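Local coordinates for glutathione S-transferase (Burkholderia xenovorans, PDB 2DSA), which binds glutathione and a biphenyl metabolite together, and probably acts as a glutathione transferase that removes chlorine reductively from polychlorinated biphenyl metabolites, at residues Ser13-Leu18 against Gln192-Ala197; Phe109-Asn114 against Asp119-Ala124; Tyr157-Leu162 against Gly183-Arg188; Asp171-Pro174 against Leu178-Phe181. All blocks are in the same frame, centred on the assembly; numbering follows the deposited sequence.

Contact 1 of 4, residues Ser13-Leu18 against Gln192-Ala197; sequences SPHIAL and QSALRA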
loop_
_atom_site.group_PDB
_atom_site.type_symbol
_atom_site.label_atom_id
_atom_site.label_comp_id
_atom_site.label_asym_id
_atom_site.label_seq_id
_atom_site.Cartn_x
_atom_site.Cartn_y
_atom_site.Cartn_z
ATOM N N SER A 13 0.482 8.467 12.308
ATOM C CA SER A 13 -0.474 8.815 11.257
ATOM C C SER A 13 -1.950 8.569 11.644
ATOM O O SER A 13 -2.740 9.514 11.616
ATOM C CB SER A 13 -0.103 8.110 9.937
ATOM O OG SER A 13 -1.109 8.316 8.959
ATOM N N PRO A 14 -2.345 7.311 11.952
ATOM C CA PRO A 14 -3.680 7.173 12.553
ATOM C C PRO A 14 -3.894 7.982 13.839
ATOM O O PRO A 14 -4.981 8.524 14.022
ATOM C CB PRO A 14 -3.825 5.663 12.828
ATOM C CG PRO A 14 -2.517 5.025 12.470
ATOM C CD PRO A 14 -1.708 6.001 11.689
ATOM N N HIS A 15 -2.883 8.080 14.703
ATOM C CA HIS A 15 -2.976 8.941 15.900
ATOM C C HIS A 15 -3.465 10.346 15.524
ATOM O O HIS A 15 -4.492 10.805 16.013
ATOM C CB HIS A 15 -1.620 9.021 16.615
ATOM C CG HIS A 15 -1.669 9.696 17.954
ATOM N ND1 HIS A 15 -0.611 9.670 18.833
ATOM C CD2 HIS A 15 -2.652 10.403 18.570
ATOM C CE1 HIS A 15 -0.929 10.347 19.923
ATOM N NE2 HIS A 15 -2.163 10.799 19.789
ATOM N N ILE A 16 -2.742 11.021 14.634
ATOM C CA ILE A 16 -3.157 12.348 14.163
ATOM C C ILE A 16 -4.563 12.316 13.555
ATOM O O ILE A 16 -5.356 13.221 13.805
ATOM C CB ILE A 16 -2.134 12.946 13.146
ATOM C CG1 ILE A 16 -0.827 13.338 13.850
ATOM C CG2 ILE A 16 -2.715 14.158 12.412
ATOM C CD1 ILE A 16 0.395 13.507 12.874
ATOM N N ALA A 17 -4.865 11.300 12.742
ATOM C CA ALA A 17 -6.186 11.197 12.095
ATOM C C ALA A 17 -7.318 11.097 13.124
ATOM O O ALA A 17 -8.348 11.766 12.991
ATOM C CB ALA A 17 -6.245 10.015 11.110
ATOM N N LEU A 18 -7.126 10.248 14.132
ATOM C CA LEU A 18 -8.091 10.118 15.235
ATOM C C LEU A 18 -8.381 11.456 15.921
ATOM O O LEU A 18 -9.541 11.761 16.212
ATOM C CB LEU A 18 -7.608 9.091 16.264
ATOM C CG LEU A 18 -7.662 7.633 15.805
ATOM C CD1 LEU A 18 -6.730 6.739 16.612
ATOM C CD2 LEU A 18 -9.098 7.111 15.865
ATOM N N GLN A 192 0.025 18.841 16.481
ATOM C CA GLN A 192 0.834 19.212 17.658
ATOM C C GLN A 192 0.393 18.506 18.948
ATOM O O GLN A 192 1.226 18.192 19.800
ATOM C CB GLN A 192 0.878 20.737 17.849
ATOM C CG GLN A 192 1.710 21.480 16.778
ATOM C CD GLN A 192 3.202 21.092 16.789
ATOM O OE1 GLN A 192 3.831 21.045 17.848
ATOM N NE2 GLN A 192 3.765 20.816 15.607
ATOM N N SER A 193 -0.912 18.258 19.082
ATOM C CA SER A 193 -1.453 17.486 20.203
ATOM C C SER A 193 -0.969 16.043 20.207
ATOM O O SER A 193 -0.692 15.489 21.272
ATOM C CB SER A 193 -2.976 17.490 20.186
ATOM O OG SER A 193 -3.473 18.773 20.510
ATOM N N ALA A 194 -0.881 15.441 19.017
ATOM C CA ALA A 194 -0.412 14.063 18.890
ATOM C C ALA A 194 1.074 13.958 19.213
ATOM O O ALA A 194 1.483 13.045 19.935
ATOM C CB ALA A 194 -0.732 13.489 17.503
ATOM N N LEU A 195 1.877 14.896 18.702
ATOM C CA LEU A 195 3.314 14.966 19.028
ATOM C C LEU A 195 3.526 15.057 20.540
ATOM O O LEU A 195 4.350 14.347 21.109
ATOM C CB LEU A 195 3.963 16.180 18.350
ATOM C CG LEU A 195 4.686 16.112 16.996
ATOM C CD1 LEU A 195 4.457 14.801 16.222
ATOM C CD2 LEU A 195 4.348 17.343 16.148
ATOM N N ARG A 196 2.779 15.953 21.177
ATOM C CA ARG A 196 2.835 16.120 22.621
ATOM C C ARG A 196 2.448 14.808 23.321
ATOM O O ARG A 196 3.177 14.320 24.194
ATOM C CB ARG A 196 1.923 17.272 23.041
ATOM C CG ARG A 196 2.515 18.182 24.109
ATOM C CD ARG A 196 1.560 19.315 24.486
ATOM N NE ARG A 196 1.172 20.134 23.330
ATOM C CZ ARG A 196 -0.064 20.214 22.836
ATOM N NH1 ARG A 196 -1.065 19.534 23.404
ATOM N NH2 ARG A 196 -0.306 20.989 21.770
ATOM N N ALA A 197 1.330 14.219 22.894
ATOM C CA ALA A 197 0.821 12.973 23.479
ATOM C C ALA A 197 1.777 11.790 23.343
ATOM O O ALA A 197 1.731 10.864 24.154
ATOM C CB ALA A 197 -0.546 12.618 22.900
#
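The methyl group of Ala-194 sits squarely on one face of the His-15 imidazole. Its CB lies 3.7 Å from the ring centroid and 7° off the ring normal. This is a CH-pi contact over the middle of the ring. The histidine reaches across because its CG is anti to the backbone N (chi1 -171°), which carries the ring out from helix 12-21 toward helix 189-197. The same methyl also meets CG1 of Ile-16, with Ala-194 CB to Ile-16 CG1 at 3.7 Å. This is the tight, buried part of the contact. Here the CA atoms of Ile-16 and Ala-194 come within 5.7 Å. The small alanines are consistent with the close approach of the two helices. The axes of the two short segments pass 9.1 Å apart at 126°.

The packing is looser one turn on. Ala-197 is partly exposed, and its CB touches only the edge of the imidazole, 3.8 Å from His-15 CE1.

No hydrogen bond joins the two segments. The polar ends of the ring are used nearby instead: ND1 is bonded to Glu-198 and NE2 to Arg-19. These bonds probably fix the ring's rotation. With both nitrogens taken up in this way, the imidazole meets the last helix mainly with its face, by CH-pi and apolar packing.

Contact 2 of 4, residues Phe109-Asn114 against Asp119-Ala124; sequences FSPLFN and DEWKNA. With HPX ((2Z,4E)-2-hydroxy-6-oxo-6-phenylhexa-2,4-dienoic acid), chain F.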
loop_
_atom_site.group_PDB
_atom_site.type_symbol
_atom_site.label_atom_id
_atom_site.label_comp_id
_atom_site.label_asym_id
_atom_site.label_seq_id
_atom_site.Cartn_x
_atom_site.Cartn_y
_atom_site.Cartn_z
ATOM N N PHE A 109 12.179 4.124 3.585
ATOM C CA PHE A 109 12.778 4.599 4.832
ATOM C C PHE A 109 13.199 3.437 5.724
ATOM O O PHE A 109 14.184 3.552 6.435
ATOM C CB PHE A 109 11.824 5.500 5.612
ATOM C CG PHE A 109 11.887 6.951 5.224
ATOM C CD1 PHE A 109 12.652 7.843 5.957
ATOM C CD2 PHE A 109 11.155 7.432 4.140
ATOM C CE1 PHE A 109 12.700 9.184 5.616
ATOM C CE2 PHE A 109 11.195 8.772 3.783
ATOM C CZ PHE A 109 11.971 9.655 4.522
ATOM N N SER A 110 12.452 2.329 5.676
ATOM C CA SER A 110 12.626 1.174 6.586
ATOM C C SER A 110 14.056 0.643 6.772
ATOM O O SER A 110 14.481 0.457 7.913
ATOM C CB SER A 110 11.691 0.018 6.203
ATOM O OG SER A 110 10.332 0.389 6.382
ATOM N N PRO A 111 14.786 0.369 5.659
ATOM C CA PRO A 111 16.181 -0.094 5.764
ATOM C C PRO A 111 17.131 0.934 6.386
ATOM O O PRO A 111 18.104 0.549 7.026
ATOM C CB PRO A 111 16.572 -0.362 4.306
ATOM C CG PRO A 111 15.258 -0.514 3.577
ATOM C CD PRO A 111 14.361 0.452 4.248
ATOM N N LEU A 112 16.841 2.224 6.211
ATOM C CA LEU A 112 17.635 3.293 6.828
ATOM C C LEU A 112 17.604 3.284 8.363
ATOM O O LEU A 112 18.567 3.709 9.002
ATOM C CB LEU A 112 17.231 4.673 6.289
ATOM C CG LEU A 112 17.349 4.911 4.782
ATOM C CD1 LEU A 112 16.976 6.338 4.417
ATOM C CD2 LEU A 112 18.747 4.576 4.263
ATOM N N PHE A 113 16.506 2.810 8.948
ATOM C CA PHE A 113 16.388 2.717 10.404
ATOM C C PHE A 113 16.977 1.411 10.925
ATOM O O PHE A 113 16.995 1.165 12.129
ATOM C CB PHE A 113 14.928 2.846 10.847
ATOM C CG PHE A 113 14.378 4.234 10.711
ATOM C CD1 PHE A 113 13.717 4.625 9.553
ATOM C CD2 PHE A 113 14.517 5.152 11.744
ATOM C CE1 PHE A 113 13.208 5.909 9.430
ATOM C CE2 PHE A 113 14.016 6.441 11.623
ATOM C CZ PHE A 113 13.362 6.818 10.469
ATOM N N ASN A 114 17.463 0.588 10.002
ATOM C CA ASN A 114 18.047 -0.703 10.334
ATOM C C ASN A 114 19.579 -0.613 10.440
ATOM O O ASN A 114 20.240 -0.172 9.495
ATOM C CB ASN A 114 17.616 -1.744 9.289
ATOM C CG ASN A 114 17.969 -3.182 9.681
ATOM O OD1 ASN A 114 18.372 -3.469 10.816
ATOM N ND2 ASN A 114 17.806 -4.097 8.728
ATOM N N ASP A 119 25.409 -0.928 3.556
ATOM C CA ASP A 119 25.462 0.417 2.975
ATOM C C ASP A 119 25.010 0.440 1.514
ATOM O O ASP A 119 24.634 1.491 0.990
ATOM C CB ASP A 119 26.864 1.015 3.123
ATOM C CG ASP A 119 27.235 1.283 4.576
ATOM O OD1 ASP A 119 26.424 1.908 5.300
ATOM O OD2 ASP A 119 28.340 0.868 4.995
ATOM N N GLU A 120 25.046 -0.729 0.875
ATOM C CA GLU A 120 24.567 -0.908 -0.494
ATOM C C GLU A 120 23.045 -0.718 -0.544
ATOM O O GLU A 120 22.531 0.022 -1.392
ATOM C CB GLU A 120 24.949 -2.300 -1.028
ATOM C CG GLU A 120 26.380 -2.777 -0.675
ATOM C CD GLU A 120 27.473 -2.143 -1.542
ATOM O OE1 GLU A 120 27.513 -2.419 -2.766
ATOM O OE2 GLU A 120 28.308 -1.388 -0.990
ATOM N N TRP A 121 22.347 -1.394 0.373
ATOM C CA TRP A 121 20.892 -1.304 0.518
ATOM C C TRP A 121 20.492 0.155 0.761
ATOM O O TRP A 121 19.621 0.689 0.066
ATOM C CB TRP A 121 20.422 -2.202 1.677
ATOM C CG TRP A 121 18.920 -2.521 1.747
ATOM C CD1 TRP A 121 17.894 -1.893 1.078
ATOM C CD2 TRP A 121 18.298 -3.527 2.568
ATOM N NE1 TRP A 121 16.685 -2.461 1.417
ATOM C CE2 TRP A 121 16.901 -3.459 2.331
ATOM C CE3 TRP A 121 18.786 -4.486 3.473
ATOM C CZ2 TRP A 121 15.988 -4.313 2.970
ATOM C CZ3 TRP A 121 17.876 -5.336 4.109
ATOM C CH2 TRP A 121 16.494 -5.240 3.854
ATOM N N LYS A 122 21.166 0.794 1.719
ATOM C CA LYS A 122 20.907 2.188 2.100
ATOM C C LYS A 122 21.137 3.199 0.975
ATOM O O LYS A 122 20.359 4.140 0.826
ATOM C CB LYS A 122 21.726 2.573 3.336
ATOM C CG LYS A 122 21.369 1.764 4.569
ATOM C CD LYS A 122 21.956 2.351 5.844
ATOM C CE LYS A 122 21.668 1.422 7.009
ATOM N NZ LYS A 122 22.135 1.945 8.321
ATOM N N ASN A 123 22.195 3.009 0.189
ATOM C CA ASN A 123 22.499 3.919 -0.916
ATOM C C ASN A 123 21.456 3.823 -2.022
ATOM O O ASN A 123 21.103 4.835 -2.630
ATOM C CB ASN A 123 23.904 3.670 -1.494
ATOM C CG ASN A 123 25.030 4.094 -0.543
ATOM O OD1 ASN A 123 24.943 5.114 0.144
ATOM N ND2 ASN A 123 26.100 3.305 -0.517
ATOM N N ALA A 124 20.970 2.608 -2.275
ATOM C CA ALA A 124 19.957 2.365 -3.302
ATOM C C ALA A 124 18.641 3.027 -2.914
ATOM O O ALA A 124 18.023 3.740 -3.710
ATOM C CB ALA A 124 19.756 0.876 -3.502
HETATM C CB3 HPX F . 11.020 8.062 15.824
HETATM C CB4 HPX F . 11.635 8.850 14.854
HETATM C CB5 HPX F . 11.801 8.356 13.557
HETATM C CB6 HPX F . 11.343 7.080 13.241
HETATM C CB1 HPX F . 10.729 6.296 14.208
HETATM C CB2 HPX F . 10.569 6.787 15.500
HETATM C CA6 HPX F . 10.246 4.917 13.875
HETATM O OA4 HPX F . 10.103 4.104 14.777
HETATM C CA5 HPX F . 9.950 4.515 12.489
HETATM C CA4 HPX F . 10.331 3.301 12.112
HETATM C CA3 HPX F . 10.068 2.793 10.757
HETATM C CA2 HPX F . 10.163 1.488 10.472
HETATM O OA3 HPX F . 10.512 0.567 11.362
HETATM C CA1 HPX F . 9.873 1.050 9.129
HETATM O OA2 HPX F . 9.742 -0.174 8.912
HETATM O OA1 HPX F . 9.754 1.919 8.245
#
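Pro-111 and Trp-121 make the main apolar contact between the loop after helix 89-109 and the start of helix 119-139. In sequence order, Ser-110 comes first and faces the bound ligand HPX. Its OG lies 2.7 Å from HPX OA2 and is also close to OA1, so both carboxylate oxygens are within reach of one hydroxyl.

Pro-111 turns the other way. Its CB stands over the five-membered ring of Trp-121, 3.6 Å from the centroid and 14° off the normal, a CH-pi contact. The first torsion of Trp-121 sets the indole beside its own carbonyl carbon, which brings the ring under the proline. The two side chains cross at about a right angle.

Leu-112 follows with its CD2 3.7 Å from Lys-122 CB. Phe-113 points back to the pocket, with HPX CA4 over one face of its ring. Its CZ is 3.4 Å from HPX CB6.

Asn-114 ends the segment. Its backbone O accepts a bond of 3.1 Å from Lys-122 NZ. Extended beyond CG, the lysine chain carries NZ past Leu-112 to the carbonyl. The amine lies 26° out of the carbonyl plane, and the C=O...NZ angle is 150°.

The turn thus links helices 89-109 and 119-139, with Leu-112 also packing on Val-125 and Arg-126 of the latter. Trp-121 stacks on Trp-121 of the second subunit. Trp-164, just after helix 153-163, meets Phe-113 edge-to-face.

Contact 3 of 4, residues Tyr157-Leu162 against Gly183-Arg188; sequences YLFVVL and GRVGGR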
loop_
_atom_site.group_PDB
_atom_site.type_symbol
_atom_site.label_atom_id
_atom_site.label_comp_id
_atom_site.label_asym_id
_atom_site.label_seq_id
_atom_site.Cartn_x
_atom_site.Cartn_y
_atom_site.Cartn_z
ATOM N N TYR A 157 -0.466 11.029 6.504
ATOM C CA TYR A 157 0.482 9.947 6.338
ATOM C C TYR A 157 1.801 10.514 5.785
ATOM O O TYR A 157 2.869 10.239 6.335
ATOM C CB TYR A 157 -0.112 8.866 5.434
ATOM C CG TYR A 157 0.641 7.557 5.367
ATOM C CD1 TYR A 157 1.610 7.225 6.315
ATOM C CD2 TYR A 157 0.348 6.626 4.377
ATOM C CE1 TYR A 157 2.286 6.020 6.255
ATOM C CE2 TYR A 157 1.017 5.409 4.312
ATOM C CZ TYR A 157 1.988 5.120 5.251
ATOM O OH TYR A 157 2.656 3.931 5.204
ATOM N N LEU A 158 1.722 11.312 4.721
ATOM C CA LEU A 158 2.931 11.935 4.133
ATOM C C LEU A 158 3.735 12.740 5.153
ATOM O O LEU A 158 4.960 12.584 5.263
ATOM C CB LEU A 158 2.577 12.813 2.926
ATOM C CG LEU A 158 3.738 13.544 2.220
ATOM C CD1 LEU A 158 4.805 12.563 1.698
ATOM C CD2 LEU A 158 3.191 14.387 1.083
ATOM N N PHE A 159 3.041 13.578 5.914
ATOM C CA PHE A 159 3.669 14.386 6.953
ATOM C C PHE A 159 4.483 13.556 7.952
ATOM O O PHE A 159 5.570 13.967 8.379
ATOM C CB PHE A 159 2.598 15.205 7.682
ATOM C CG PHE A 159 3.104 15.911 8.898
ATOM C CD1 PHE A 159 3.646 17.194 8.799
ATOM C CD2 PHE A 159 3.045 15.295 10.156
ATOM C CE1 PHE A 159 4.126 17.842 9.923
ATOM C CE2 PHE A 159 3.514 15.947 11.287
ATOM C CZ PHE A 159 4.049 17.213 11.175
ATOM N N VAL A 160 3.970 12.383 8.315
ATOM C CA VAL A 160 4.637 11.535 9.299
ATOM C C VAL A 160 5.930 10.912 8.737
ATOM O O VAL A 160 6.977 10.939 9.391
ATOM C CB VAL A 160 3.683 10.458 9.856
ATOM C CG1 VAL A 160 4.451 9.371 10.638
ATOM C CG2 VAL A 160 2.592 11.112 10.733
ATOM N N VAL A 161 5.832 10.340 7.540
ATOM C CA VAL A 161 6.979 9.798 6.826
ATOM C C VAL A 161 8.028 10.898 6.593
ATOM O O VAL A 161 9.196 10.686 6.859
ATOM C CB VAL A 161 6.558 9.097 5.490
ATOM C CG1 VAL A 161 7.788 8.677 4.665
ATOM C CG2 VAL A 161 5.659 7.869 5.762
ATOM N N LEU A 162 7.613 12.072 6.127
ATOM C CA LEU A 162 8.559 13.193 5.965
ATOM C C LEU A 162 9.304 13.558 7.253
ATOM O O LEU A 162 10.493 13.892 7.213
ATOM C CB LEU A 162 7.901 14.424 5.349
ATOM C CG LEU A 162 7.462 14.350 3.883
ATOM C CD1 LEU A 162 6.810 15.677 3.477
ATOM C CD2 LEU A 162 8.610 13.967 2.935
ATOM N N GLY A 183 5.179 22.629 7.325
ATOM C CA GLY A 183 4.743 23.747 8.151
ATOM C C GLY A 183 3.244 23.976 8.102
ATOM O O GLY A 183 2.641 24.417 9.077
ATOM N N ARG A 184 2.654 23.673 6.952
ATOM C CA ARG A 184 1.222 23.774 6.721
ATOM C C ARG A 184 0.449 22.757 7.570
ATOM O O ARG A 184 -0.564 23.096 8.181
ATOM C CB ARG A 184 0.951 23.538 5.232
ATOM C CG ARG A 184 -0.367 24.064 4.729
ATOM C CD ARG A 184 -0.269 24.513 3.274
ATOM N NE ARG A 184 0.395 23.511 2.451
ATOM C CZ ARG A 184 1.443 23.735 1.662
ATOM N NH1 ARG A 184 1.979 24.950 1.532
ATOM N NH2 ARG A 184 1.941 22.724 0.978
ATOM N N VAL A 185 0.941 21.519 7.605
ATOM C CA VAL A 185 0.303 20.429 8.334
ATOM C C VAL A 185 0.703 20.402 9.810
ATOM O O VAL A 185 -0.152 20.225 10.683
ATOM C CB VAL A 185 0.595 19.055 7.671
ATOM C CG1 VAL A 185 -0.032 17.920 8.473
ATOM C CG2 VAL A 185 0.071 19.026 6.253
ATOM N N GLY A 186 2.001 20.570 10.074
ATOM C CA GLY A 186 2.560 20.511 11.419
ATOM C C GLY A 186 2.013 21.566 12.351
ATOM O O GLY A 186 2.113 21.425 13.575
ATOM N N GLY A 187 1.431 22.613 11.763
ATOM C CA GLY A 187 0.868 23.740 12.500
ATOM C C GLY A 187 -0.572 23.553 12.961
ATOM O O GLY A 187 -1.115 24.416 13.660
ATOM N N ARG A 188 -1.190 22.434 12.567
ATOM C CA ARG A 188 -2.536 22.057 13.008
ATOM C C ARG A 188 -2.553 21.594 14.465
ATOM O O ARG A 188 -1.621 20.919 14.921
ATOM C CB ARG A 188 -3.083 20.947 12.111
ATOM C CG ARG A 188 -3.212 21.350 10.667
ATOM C CD ARG A 188 -3.652 20.206 9.816
ATOM N NE ARG A 188 -5.054 19.881 10.042
ATOM C CZ ARG A 188 -6.070 20.502 9.454
ATOM N NH1 ARG A 188 -5.851 21.489 8.603
ATOM N NH2 ARG A 188 -7.310 20.135 9.718
#
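Phe-159 reaches from helix 153-163 across to Val-185 and Gly-186 near the end of helix 176-186. Its CB points toward the other segment. The phenyl group and the valine side chain run past each other in opposite directions, so they touch along their flanks. The base of the ring meets the valine: Phe-159 CG lies 3.7 Å from Val-185 CG1. The neighbouring ring atom, Phe-159 CD1, is 3.7 Å from Val-185 CB.

The far part of the ring meets backbone instead. Phe-159 CE1 approaches Gly-186 CA to 3.4 Å, and CE1 is 3.5 Å from Gly-186 N. Phe-159 CZ is 3.6 Å from the same CA. Both Val-185 and Gly-186 come at the ring obliquely. Gly-186 has no side chain, which allows the ring to lie this close to the main chain.

The nearest CA atoms, those of Phe-159 and Val-185, are 7.1 Å apart. No hydrogen bond crosses between the segments. Gly-186 O bonds Gln-192 of the next helix, and Phe-159 also packs on Phe-181.

On its other sides helix 153-163 packs against helices 89-109 and 12-21. The contact is a partly buried packing of helix 153-163 on the end of helix 176-186. It lies within the all-helical C-terminal domain of the glutathione S-transferase fold, where an aromatic side chain packs between two successive helices.

Contact 4 of 4, residues Asp171-Pro174 against Leu178-Phe181; sequences DLSP and LQAF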
loop_
_atom_site.group_PDB
_atom_site.type_symbol
_atom_site.label_atom_id
_atom_site.label_comp_id
_atom_site.label_asym_id
_atom_site.label_seq_id
_atom_site.Cartn_x
_atom_site.Cartn_y
_atom_site.Cartn_z
ATOM N N ASP A 171 18.083 15.420 3.844
ATOM C CA ASP A 171 17.907 16.843 3.661
ATOM C C ASP A 171 16.759 17.060 2.688
ATOM O O ASP A 171 16.755 16.497 1.595
ATOM C CB ASP A 171 19.197 17.459 3.108
ATOM C CG ASP A 171 19.226 18.972 3.226
ATOM O OD1 ASP A 171 20.105 19.588 2.590
ATOM O OD2 ASP A 171 18.384 19.551 3.951
ATOM N N LEU A 172 15.785 17.863 3.105
ATOM C CA LEU A 172 14.633 18.191 2.261
ATOM C C LEU A 172 14.802 19.560 1.590
ATOM O O LEU A 172 13.881 20.068 0.948
ATOM C CB LEU A 172 13.329 18.122 3.073
ATOM C CG LEU A 172 12.939 16.771 3.696
ATOM C CD1 LEU A 172 11.626 16.925 4.424
ATOM C CD2 LEU A 172 12.852 15.641 2.661
ATOM N N SER A 173 16.002 20.127 1.732
ATOM C CA SER A 173 16.379 21.428 1.146
ATOM C C SER A 173 16.166 21.558 -0.374
ATOM O O SER A 173 15.771 22.628 -0.834
ATOM C CB SER A 173 17.832 21.771 1.500
ATOM O OG SER A 173 17.991 21.944 2.905
ATOM N N PRO A 174 16.421 20.477 -1.147
ATOM C CA PRO A 174 16.139 20.500 -2.584
ATOM C C PRO A 174 14.637 20.586 -2.892
ATOM O O PRO A 174 14.256 20.896 -4.016
ATOM C CB PRO A 174 16.677 19.147 -3.068
ATOM C CG PRO A 174 17.557 18.654 -1.995
ATOM C CD PRO A 174 16.986 19.177 -0.739
ATOM N N LEU A 178 7.988 20.673 -0.040
ATOM C CA LEU A 178 7.804 19.667 1.013
ATOM C C LEU A 178 7.969 20.251 2.417
ATOM O O LEU A 178 7.235 19.879 3.338
ATOM C CB LEU A 178 8.748 18.471 0.825
ATOM C CG LEU A 178 8.587 17.645 -0.465
ATOM C CD1 LEU A 178 9.555 16.484 -0.486
ATOM C CD2 LEU A 178 7.144 17.147 -0.622
ATOM N N GLN A 179 8.948 21.141 2.580
ATOM C CA GLN A 179 9.124 21.903 3.823
ATOM C C GLN A 179 7.948 22.841 4.071
ATOM O O GLN A 179 7.504 23.003 5.201
ATOM C CB GLN A 179 10.426 22.700 3.778
ATOM C CG GLN A 179 11.662 21.839 3.767
ATOM C CD GLN A 179 12.905 22.617 3.408
ATOM O OE1 GLN A 179 12.874 23.502 2.551
ATOM N NE2 GLN A 179 14.021 22.272 4.048
ATOM N N ALA A 180 7.457 23.461 3.003
ATOM C CA ALA A 180 6.261 24.296 3.067
ATOM C C ALA A 180 5.058 23.467 3.515
ATOM O O ALA A 180 4.257 23.919 4.335
ATOM C CB ALA A 180 5.992 24.939 1.721
ATOM N N PHE A 181 4.954 22.252 2.981
ATOM C CA PHE A 181 3.894 21.310 3.349
ATOM C C PHE A 181 3.992 20.907 4.821
ATOM O O PHE A 181 2.980 20.854 5.512
ATOM C CB PHE A 181 3.937 20.086 2.418
ATOM C CG PHE A 181 3.086 18.929 2.875
ATOM C CD1 PHE A 181 1.748 18.840 2.502
ATOM C CD2 PHE A 181 3.637 17.909 3.655
ATOM C CE1 PHE A 181 0.970 17.759 2.914
ATOM C CE2 PHE A 181 2.868 16.832 4.072
ATOM C CZ PHE A 181 1.539 16.757 3.699
HETATM O O HOH W 1 16.507 23.997 3.521
#
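Leu-172 and Gln-179 bury the most surface here, and they meet mainly through the amide of the glutamine and the backbone of the leucine. Gln-179 CD lies 3.7 Å from Leu-172 O. The glutamine chain is extended beyond CG (chi2 167°), and this carries the amide alongside the peptide that joins Leu-172 to Ser-173. Gln-179 CG is 4.1 Å from Leu-172 CB, a loose apolar touch. Leu-172 itself is buried and also packs on Leu-133 and Ser-165. Leu-178 turns toward it but stays farther off, and packs on Val-136 and Ala-137 of helix 119-139.

No direct hydrogen bond joins the segments. A water bridges them instead. It donates to Ser-173 OG at 2.6 Å and accepts from Gln-179 NE2 at 3.1 Å. Ser-173 OG in turn donates to Asp-171 OD2 at 2.6 Å, on the syn side of that oxygen but 28° out of the carboxylate plane. OD2 also takes a weak bond from the backbone N of Ser-173.

The bridge lies among exposed residues, while the leucines face inward. The weak bond closes an Asx turn just before helix 176-186, on the outer side of the helical C-terminal domain of a glutathione S-transferase.

Overall arrangement
Contact 1 is the buried one, and of the four it joins the N-terminal domain to the last helix. Contacts 2, 3 and 4 lie within the C-terminal domain and are partly buried. Contacts 3 and 4 share helix 176-186 and touch through Phe-181, which packs on Leu-158, Phe-159 and Leu-162. Contact 3 also meets contact 1, where Val-160 packs on Ile-16. Contacts 1 and 3 rest on aromatic and aliphatic packing. Contact 4, nearer the surface, adds a water bridge to loose packing. Contact 2 alone of the four has a direct hydrogen bond between its segments, from a lysine to a backbone carbonyl. It also borders both the ligand and the second subunit.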